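Peptide synthetase, module 7 (Actinoplanes teichomyceticus, PDB 4TX3) probably serves non-ribosomal synthesis of a glycopeptide antibiotic, through a condensation-type domain thought to recruit tailoring oxygenases to the carrier-bound peptide. Local coordinates at residues V360-L365 with E396-F401; D281-T286 with P309-L314; V53-A58 with A160-R165. All coordinates share one frame; numbering follows the deposited sequence.

Overall arrangement
Contacts 1 and 2 belong to one continuous piece of the fold: their centres lie about 11 Å apart, backbone bonds from Gly285 to Val363 and Leu365 join them, and helix 261-278 packs against both. Contact 1 is a parallel strand pair in the interior, held by backbone bonds and hydrocarbon packing. Contact 2, an antiparallel pair farther from the centre, adds a salt bridge on its partly exposed flank. Contact 3, between two helices, is the most peripheral, about 29 Å from the chain's centre, with Ala58 and Arg165 partly exposed; the centres of contacts 2 and 3 are about 47 Å apart. It has no hydrogen bond between its own segments and relies on small residues, one ring and an arginine chain.

Contact 1: residues V360-L365 with E396-F401; sequences VYQVGL and ELDLAF
Leu397 turns CG anti to its own carbonyl carbon (chi1 -66°), which carries its two methyl groups across to the 360-365 segment. CD2 approaches the Tyr361 ring obliquely, 3.6 Å from CE2 of Tyr361. CD1 lies over the backbone of Gly364, 4.1 Å from CA of Gly364, where a beta carbon would collide with it; glycine suits this position for that reason. Phe401 has the same first torsion, and its CB meets CD1 of Leu365 at 3.7 Å. The edge of its ring turns toward the carbonyl oxygen of Gly364, and CG1 of Val363 also lies near the ring plane.

The backbones form the parallel pair of a mixed sheet in this condensation domain, a member of the CoA-acyltransferase clan. Leu399 N gives a nearly straight bond of 3.0 Å to Gln362 O (171° at the hydrogen), an oxygen that Asp398 N also reaches weakly. Gly364 then straddles Ala400: its N donates to Leu399 O at 2.8 Å, and its O accepts from Phe401 N at 2.9 Å, with that donor above the carbonyl plane. At the entrance to the strands, Gln362 and Asp398 run side by side, touching through CB of Gln362 and OD2 of Asp398 (3.6 Å). Their polar ends are engaged by others: the Gln362 amide by His358 O and Thr219, the Asp398 carboxylate by Arg227, so these two buried polar groups have partners.

Val363, Leu365, Leu399 and Phe401 share one face of the sheet, and bulky hydrocarbon side chains suit it because helix 261-278 packs there, Leu269 against Val363 and Phe401, and Val265 against Leu365. Strand 399-407 continues the mixed sheet to strand 413-423, while Val363 and Leu365 bond through their backbones to Gly285 of strand 281-288.

Contact 2: residues D281-T286 with P309-L314; sequences DLVIGT and PVRTDL
Asp281 and Arg311 meet in a side-on salt bridge, each carboxylate oxygen taking one nitrogen. Arg311 NE donates to OD1 of Asp281 at 2.8 Å, nearly straight and on the syn lone pair, and Arg311 NH2 reaches OD2 of Asp281, also at 2.8 Å but tilted from both planes. The two flat groups are 20° apart, close to coplanar. The arginine chain gets there by running extended from CG to NE, with CG anti to the backbone N (chi1 -176°).

On the same face Val283, the cross-strand partner of Arg311, divides its two methyls: CG2 lies 3.9 Å from CB of Arg311, and CG1 rests 3.8 Å from CB of Pro309, a reach that suits a beta-branched residue. Because Pro309 faces Gly285 in a non-hydrogen-bonded pair, its lack of an N-H costs no bond between these strands.

The backbones make a two-stranded antiparallel ladder, joined through Gly285 to the mixed sheet of the condensation domain. Thr312 N donates to Leu282 O at 2.6 Å and Leu282 N returns a bond to Thr312 O; Ile284 and Val310 form the next hydrogen-bonded pair. On the reverse face Leu282 crosses Leu314 at about a right angle, their CD1 atoms 3.6 Å apart. Helix 261-278 packs on both leucines, and helix 320-334 reaches Val310, Thr312 and Leu314.

Farther out, the carbonyl oxygens of His211 and Ala213 accept from Arg311 NH1. All three guanidinium nitrogens therefore have acceptors, which fixes the rotation of the group. Arg311, set diagonally across the ladder from Asp281, would probably keep that carboxylate ionised. This face combines a salt bridge at one end with apolar packing of Val283 and Pro309, while Leu282, Val310 and Leu314 pack under the helices.

Contact 3: residues V53-A58 with A160-R165; sequences VAALEA and AAYGAR
Arg165 lies along the alanine-lined side of helix 53-66 and meets it almost atom by atom. Its CB sits 3.8 Å from the carbonyl oxygen of Ala55. The chain then bends at chi2 (-64°), bringing CG to 3.8 Å from CB of Ala58; CD and NE follow, with CD 3.7 Å from that same methyl. Beyond this NE forms a salt bridge with Asp62, one turn farther along helix 53-66.

Tyr162 closes the other end. Its ring edge points at the backbone of Leu56, CD1 lying 3.6 Å from Leu56 N, while CE1 touches CB of Ala55 at 3.8 Å and CB of Leu56 at 4.1 Å. The hydroxyl accepts a hydrogen bond from Asp52 N, just before the helix, so the ring spans from helix 148-166 to the start of its neighbour. A leucine in place of Tyr162 would probably leave Asp52 N without this acceptor and open a gap beside Ala55.

This is helix-helix packing within the condensation domain. Alanine suits positions 55 and 58, whose methyls already touch Tyr162 and Arg165 where the axes of the short segments come to 8.2 Å, crossing at 134°. Ala164 packs against an acidic side chain of another protein chain. With no hydrogen bond joining the two segments, the seam rests on apolar fit, and the polar tips of Tyr162 and Arg165 set its position through Asp52 and Asp62.

Contact 1: residues V360-L365 with E396-F401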
loop_
_atom_site.group_PDB
_atom_site.type_symbol
_atom_site.label_atom_id
_atom_site.label_comp_id
_atom_site.label_asym_id
_atom_site.label_seq_id
_atom_site.Cartn_x
_atom_site.Cartn_y
_atom_site.Cartn_z
ATOM N N VAL B 360 -12.877 -0.550 -30.974
ATOM C CA VAL B 360 -13.528 -1.596 -30.174
ATOM C C VAL B 360 -14.585 -1.072 -29.199
ATOM O O VAL B 360 -15.713 -1.551 -29.215
ATOM C CB VAL B 360 -12.514 -2.428 -29.356
ATOM C CG1 VAL B 360 -13.218 -3.618 -28.686
ATOM C CG2 VAL B 360 -11.378 -2.901 -30.227
ATOM N N TYR B 361 -14.234 -0.124 -28.328
ATOM C CA TYR B 361 -15.249 0.464 -27.455
ATOM C C TYR B 361 -15.102 1.966 -27.284
ATOM O O TYR B 361 -14.008 2.515 -27.370
ATOM C CB TYR B 361 -15.261 -0.215 -26.073
ATOM C CG TYR B 361 -14.033 0.004 -25.223
ATOM C CD1 TYR B 361 -12.916 -0.817 -25.352
ATOM C CD2 TYR B 361 -14.000 1.020 -24.264
ATOM C CE1 TYR B 361 -11.796 -0.621 -24.561
ATOM C CE2 TYR B 361 -12.887 1.227 -23.470
ATOM C CZ TYR B 361 -11.787 0.401 -23.622
ATOM O OH TYR B 361 -10.676 0.602 -22.825
ATOM N N GLN B 362 -16.234 2.617 -27.038
ATOM C CA GLN B 362 -16.303 4.062 -26.928
ATOM C C GLN B 362 -16.883 4.467 -25.563
ATOM O O GLN B 362 -16.902 5.657 -25.201
ATOM C CB GLN B 362 -17.138 4.639 -28.079
ATOM C CG GLN B 362 -16.573 4.371 -29.475
ATOM C CD GLN B 362 -16.819 2.948 -29.954
ATOM O OE1 GLN B 362 -17.918 2.423 -29.817
ATOM N NE2 GLN B 362 -15.789 2.316 -30.508
ATOM N N VAL B 363 -17.358 3.471 -24.814
ATOM C CA VAL B 363 -17.866 3.676 -23.462
ATOM C C VAL B 363 -17.015 2.912 -22.456
ATOM O O VAL B 363 -16.824 1.701 -22.598
ATOM C CB VAL B 363 -19.327 3.218 -23.326
ATOM C CG1 VAL B 363 -19.867 3.542 -21.917
ATOM C CG2 VAL B 363 -20.177 3.866 -24.405
ATOM N N GLY B 364 -16.501 3.616 -21.444
ATOM C CA GLY B 364 -15.658 2.993 -20.442
ATOM C C GLY B 364 -16.274 3.020 -19.055
ATOM O O GLY B 364 -17.034 3.941 -18.719
ATOM N N LEU B 365 -15.951 2.013 -18.244
ATOM C CA LEU B 365 -16.437 1.968 -16.871
ATOM C C LEU B 365 -15.345 1.592 -15.876
ATOM O O LEU B 365 -14.644 0.602 -16.034
ATOM C CB LEU B 365 -17.603 0.993 -16.742
ATOM C CG LEU B 365 -18.121 0.734 -15.324
ATOM C CD1 LEU B 365 -18.572 2.014 -14.670
ATOM C CD2 LEU B 365 -19.256 -0.250 -15.372
ATOM N N GLU B 396 -10.164 10.181 -24.880
ATOM C CA GLU B 396 -10.210 9.549 -26.203
ATOM C C GLU B 396 -11.525 8.811 -26.407
ATOM O O GLU B 396 -11.951 8.582 -27.531
ATOM C CB GLU B 396 -9.060 8.567 -26.392
ATOM C CG GLU B 396 -7.685 9.187 -26.466
ATOM C CD GLU B 396 -6.614 8.136 -26.701
ATOM O OE1 GLU B 396 -6.429 7.273 -25.810
ATOM O OE2 GLU B 396 -5.983 8.155 -27.787
ATOM N N LEU B 397 -12.142 8.416 -25.298
ATOM C CA LEU B 397 -13.438 7.751 -25.310
ATOM C C LEU B 397 -14.582 8.751 -25.539
ATOM O O LEU B 397 -14.422 9.962 -25.345
ATOM C CB LEU B 397 -13.645 7.011 -23.991
ATOM C CG LEU B 397 -12.730 5.827 -23.687
ATOM C CD1 LEU B 397 -12.852 5.431 -22.233
ATOM C CD2 LEU B 397 -13.054 4.648 -24.573
ATOM N N ASP B 398 -15.740 8.243 -25.933
ATOM C CA ASP B 398 -16.946 9.062 -25.973
ATOM C C ASP B 398 -17.461 9.320 -24.558
ATOM O O ASP B 398 -17.718 10.467 -24.174
ATOM C CB ASP B 398 -18.007 8.385 -26.828
ATOM C CG ASP B 398 -17.575 8.257 -28.280
ATOM O OD1 ASP B 398 -16.393 8.558 -28.577
ATOM O OD2 ASP B 398 -18.407 7.853 -29.118
ATOM N N LEU B 399 -17.590 8.249 -23.777
ATOM C CA LEU B 399 -18.020 8.355 -22.387
ATOM C C LEU B 399 -17.152 7.489 -21.473
ATOM O O LEU B 399 -16.716 6.403 -21.851
ATOM C CB LEU B 399 -19.494 7.955 -22.241
ATOM C CG LEU B 399 -20.470 8.634 -23.208
ATOM C CD1 LEU B 399 -21.790 7.886 -23.287
ATOM C CD2 LEU B 399 -20.685 10.071 -22.799
ATOM N N ALA B 400 -16.917 7.973 -20.259
ATOM C CA ALA B 400 -16.107 7.251 -19.289
ATOM C C ALA B 400 -16.631 7.500 -17.884
ATOM O O ALA B 400 -16.592 8.616 -17.380
ATOM C CB ALA B 400 -14.624 7.660 -19.398
ATOM N N PHE B 401 -17.124 6.441 -17.259
ATOM C CA PHE B 401 -17.639 6.514 -15.906
ATOM C C PHE B 401 -16.545 6.146 -14.932
ATOM O O PHE B 401 -15.886 5.107 -15.104
ATOM C CB PHE B 401 -18.827 5.569 -15.721
ATOM C CG PHE B 401 -20.072 5.974 -16.482
ATOM C CD1 PHE B 401 -20.229 5.640 -17.814
ATOM C CD2 PHE B 401 -21.101 6.638 -15.846
ATOM C CE1 PHE B 401 -21.371 5.985 -18.501
ATOM C CE2 PHE B 401 -22.245 6.985 -16.533
ATOM C CZ PHE B 401 -22.381 6.652 -17.857
#

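Contact 2: residues D281-T286 with P309-L314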
loop_
_atom_site.group_PDB
_atom_site.type_symbol
_atom_site.label_atom_id
_atom_site.label_comp_id
_atom_site.label_asym_id
_atom_site.label_seq_id
_atom_site.Cartn_x
_atom_site.Cartn_y
_atom_site.Cartn_z
ATOM N N ASP B 281 -26.196 -5.555 -28.747
ATOM C CA ASP B 281 -24.838 -6.059 -28.926
ATOM C C ASP B 281 -23.861 -4.948 -28.559
ATOM O O ASP B 281 -23.643 -4.008 -29.328
ATOM C CB ASP B 281 -24.615 -6.540 -30.372
ATOM C CG ASP B 281 -23.213 -7.148 -30.596
ATOM O OD1 ASP B 281 -22.599 -7.608 -29.603
ATOM O OD2 ASP B 281 -22.727 -7.174 -31.762
ATOM N N LEU B 282 -23.280 -5.046 -27.372
ATOM C CA LEU B 282 -22.558 -3.911 -26.810
ATOM C C LEU B 282 -21.186 -4.307 -26.320
ATOM O O LEU B 282 -20.996 -5.426 -25.833
ATOM C CB LEU B 282 -23.341 -3.295 -25.648
ATOM C CG LEU B 282 -24.687 -2.628 -25.906
ATOM C CD1 LEU B 282 -25.226 -2.048 -24.610
ATOM C CD2 LEU B 282 -24.518 -1.523 -26.909
ATOM N N VAL B 283 -20.231 -3.393 -26.451
ATOM C CA VAL B 283 -18.931 -3.581 -25.837
ATOM C C VAL B 283 -18.676 -2.448 -24.850
ATOM O O VAL B 283 -18.658 -1.285 -25.214
ATOM C CB VAL B 283 -17.789 -3.646 -26.875
ATOM C CG1 VAL B 283 -16.451 -3.794 -26.167
ATOM C CG2 VAL B 283 -17.998 -4.802 -27.838
ATOM N N ILE B 284 -18.520 -2.805 -23.585
ATOM C CA ILE B 284 -18.126 -1.854 -22.562
ATOM C C ILE B 284 -16.727 -2.174 -22.087
ATOM O O ILE B 284 -16.457 -3.292 -21.642
ATOM C CB ILE B 284 -19.063 -1.883 -21.377
ATOM C CG1 ILE B 284 -20.474 -1.489 -21.829
ATOM C CG2 ILE B 284 -18.530 -0.965 -20.282
ATOM C CD1 ILE B 284 -21.494 -1.490 -20.730
ATOM N N GLY B 285 -15.837 -1.194 -22.188
ATOM C CA GLY B 285 -14.449 -1.401 -21.825
ATOM C C GLY B 285 -14.117 -0.855 -20.450
ATOM O O GLY B 285 -14.845 -0.027 -19.887
ATOM N N THR B 286 -13.006 -1.336 -19.912
ATOM C CA THR B 286 -12.500 -0.895 -18.629
ATOM C C THR B 286 -10.972 -0.915 -18.652
ATOM O O THR B 286 -10.370 -1.602 -19.477
ATOM C CB THR B 286 -13.022 -1.781 -17.474
ATOM O OG1 THR B 286 -12.892 -1.077 -16.232
ATOM C CG2 THR B 286 -12.250 -3.091 -17.400
ATOM N N PRO B 309 -11.805 -4.897 -23.038
ATOM C CA PRO B 309 -13.146 -4.790 -23.618
ATOM C C PRO B 309 -13.959 -6.040 -23.374
ATOM O O PRO B 309 -13.449 -7.133 -23.581
ATOM C CB PRO B 309 -12.858 -4.623 -25.105
ATOM C CG PRO B 309 -11.624 -5.451 -25.296
ATOM C CD PRO B 309 -10.809 -5.284 -24.047
ATOM N N VAL B 310 -15.200 -5.887 -22.933
ATOM C CA VAL B 310 -16.069 -7.036 -22.738
ATOM C C VAL B 310 -17.344 -6.846 -23.536
ATOM O O VAL B 310 -18.023 -5.819 -23.437
ATOM C CB VAL B 310 -16.379 -7.277 -21.249
ATOM C CG1 VAL B 310 -17.449 -8.353 -21.096
ATOM C CG2 VAL B 310 -15.093 -7.688 -20.517
ATOM N N ARG B 311 -17.632 -7.831 -24.375
ATOM C CA ARG B 311 -18.786 -7.767 -25.238
ATOM C C ARG B 311 -19.957 -8.402 -24.519
ATOM O O ARG B 311 -19.825 -9.475 -23.929
ATOM C CB ARG B 311 -18.503 -8.472 -26.560
ATOM C CG ARG B 311 -19.610 -8.383 -27.571
ATOM C CD ARG B 311 -19.264 -9.248 -28.767
ATOM N NE ARG B 311 -20.188 -9.050 -29.872
ATOM C CZ ARG B 311 -19.945 -9.437 -31.117
ATOM N NH1 ARG B 311 -18.802 -10.045 -31.406
ATOM N NH2 ARG B 311 -20.834 -9.208 -32.073
ATOM N N THR B 312 -21.106 -7.741 -24.549
ATOM C CA THR B 312 -22.254 -8.280 -23.845
ATOM C C THR B 312 -23.428 -8.365 -24.796
ATOM O O THR B 312 -23.647 -7.463 -25.590
ATOM C CB THR B 312 -22.595 -7.423 -22.602
ATOM O OG1 THR B 312 -21.512 -7.520 -21.664
ATOM C CG2 THR B 312 -23.852 -7.925 -21.929
ATOM N N ASP B 313 -24.153 -9.478 -24.738
ATOM C CA ASP B 313 -25.329 -9.679 -25.571
ATOM C C ASP B 313 -26.606 -9.486 -24.761
ATOM O O ASP B 313 -26.864 -10.240 -23.830
ATOM C CB ASP B 313 -25.294 -11.073 -26.199
ATOM C CG ASP B 313 -26.584 -11.426 -26.950
ATOM O OD1 ASP B 313 -27.369 -10.523 -27.316
ATOM O OD2 ASP B 313 -26.801 -12.630 -27.196
ATOM N N LEU B 314 -27.413 -8.496 -25.142
ATOM C CA LEU B 314 -28.606 -8.130 -24.371
ATOM C C LEU B 314 -29.928 -8.459 -25.060
ATOM O O LEU B 314 -30.954 -7.852 -24.755
ATOM C CB LEU B 314 -28.580 -6.640 -24.037
ATOM C CG LEU B 314 -27.359 -6.276 -23.194
ATOM C CD1 LEU B 314 -26.401 -5.413 -24.008
ATOM C CD2 LEU B 314 -27.766 -5.592 -21.910
#

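Contact 3: residues V53-A58 with A160-R165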
loop_
_atom_site.group_PDB
_atom_site.type_symbol
_atom_site.label_atom_id
_atom_site.label_comp_id
_atom_site.label_asym_id
_atom_site.label_seq_id
_atom_site.Cartn_x
_atom_site.Cartn_y
_atom_site.Cartn_z
ATOM N N VAL B 53 14.843 24.478 -2.666
ATOM C CA VAL B 53 14.562 24.429 -4.099
ATOM C C VAL B 53 15.657 23.669 -4.864
ATOM O O VAL B 53 15.355 22.841 -5.727
ATOM C CB VAL B 53 14.390 25.852 -4.695
ATOM C CG1 VAL B 53 14.067 25.772 -6.171
ATOM C CG2 VAL B 53 13.282 26.604 -3.969
ATOM N N ALA B 54 16.923 23.919 -4.539
ATOM C CA ALA B 54 17.989 23.147 -5.162
ATOM C C ALA B 54 17.842 21.634 -4.874
ATOM O O ALA B 54 18.126 20.789 -5.737
ATOM C CB ALA B 54 19.339 23.651 -4.699
ATOM N N ALA B 55 17.376 21.297 -3.674
ATOM C CA ALA B 55 17.199 19.899 -3.298
ATOM C C ALA B 55 16.051 19.273 -4.075
ATOM O O ALA B 55 16.147 18.143 -4.526
ATOM C CB ALA B 55 16.958 19.765 -1.795
ATOM N N LEU B 56 14.962 20.015 -4.214
ATOM C CA LEU B 56 13.842 19.556 -5.005
ATOM C C LEU B 56 14.311 19.293 -6.444
ATOM O O LEU B 56 14.000 18.265 -7.035
ATOM C CB LEU B 56 12.717 20.585 -4.956
ATOM C CG LEU B 56 11.408 20.237 -5.660
ATOM C CD1 LEU B 56 10.936 18.869 -5.208
ATOM C CD2 LEU B 56 10.349 21.313 -5.395
ATOM N N GLU B 57 15.103 20.208 -6.979
ATOM C CA GLU B 57 15.600 20.091 -8.336
ATOM C C GLU B 57 16.475 18.838 -8.508
ATOM O O GLU B 57 16.399 18.141 -9.529
ATOM C CB GLU B 57 16.385 21.354 -8.719
ATOM C CG GLU B 57 16.872 21.374 -10.159
ATOM C CD GLU B 57 17.793 22.553 -10.458
ATOM O OE1 GLU B 57 18.985 22.490 -10.080
ATOM O OE2 GLU B 57 17.323 23.541 -11.077
ATOM N N ALA B 58 17.304 18.553 -7.512
ATOM C CA ALA B 58 18.169 17.379 -7.579
ATOM C C ALA B 58 17.328 16.114 -7.449
ATOM O O ALA B 58 17.645 15.081 -8.033
ATOM C CB ALA B 58 19.238 17.430 -6.488
ATOM N N ALA B 160 11.374 10.451 -1.254
ATOM C CA ALA B 160 12.576 9.746 -0.801
ATOM C C ALA B 160 13.853 10.488 -1.207
ATOM O O ALA B 160 14.778 10.646 -0.398
ATOM C CB ALA B 160 12.603 8.324 -1.348
ATOM N N ALA B 161 13.893 10.955 -2.453
ATOM C CA ALA B 161 15.062 11.661 -2.952
ATOM C C ALA B 161 15.167 13.083 -2.372
ATOM O O ALA B 161 16.277 13.554 -2.099
ATOM C CB ALA B 161 15.047 11.702 -4.456
ATOM N N TYR B 162 14.031 13.757 -2.164
ATOM C CA TYR B 162 14.060 15.094 -1.554
ATOM C C TYR B 162 14.597 15.033 -0.125
ATOM O O TYR B 162 15.388 15.881 0.278
ATOM C CB TYR B 162 12.676 15.746 -1.561
ATOM C CG TYR B 162 12.644 17.138 -0.936
ATOM C CD1 TYR B 162 13.237 18.222 -1.573
ATOM C CD2 TYR B 162 12.012 17.366 0.289
ATOM C CE1 TYR B 162 13.212 19.491 -1.012
ATOM C CE2 TYR B 162 11.971 18.640 0.856
ATOM C CZ TYR B 162 12.572 19.702 0.199
ATOM O OH TYR B 162 12.542 20.976 0.746
ATOM N N GLY B 163 14.161 14.024 0.627
ATOM C CA GLY B 163 14.663 13.779 1.961
ATOM C C GLY B 163 16.176 13.784 2.008
ATOM O O GLY B 163 16.776 14.557 2.763
ATOM N N ALA B 164 16.796 12.943 1.186
ATOM C CA ALA B 164 18.258 12.811 1.152
ATOM C C ALA B 164 18.961 14.074 0.661
ATOM O O ALA B 164 19.895 14.558 1.308
ATOM C CB ALA B 164 18.663 11.623 0.276
ATOM N N ARG B 165 18.530 14.586 -0.493
ATOM C CA ARG B 165 19.141 15.771 -1.093
ATOM C C ARG B 165 19.015 16.991 -0.174
ATOM O O ARG B 165 19.935 17.808 -0.075
ATOM C CB ARG B 165 18.512 16.072 -2.452
ATOM C CG ARG B 165 18.879 15.090 -3.532
ATOM C CD ARG B 165 20.377 15.117 -3.835
ATOM N NE ARG B 165 20.675 14.304 -5.002
ATOM C CZ ARG B 165 21.896 14.015 -5.445
ATOM N NH1 ARG B 165 22.976 14.473 -4.820
ATOM N NH2 ARG B 165 22.032 13.255 -6.524
#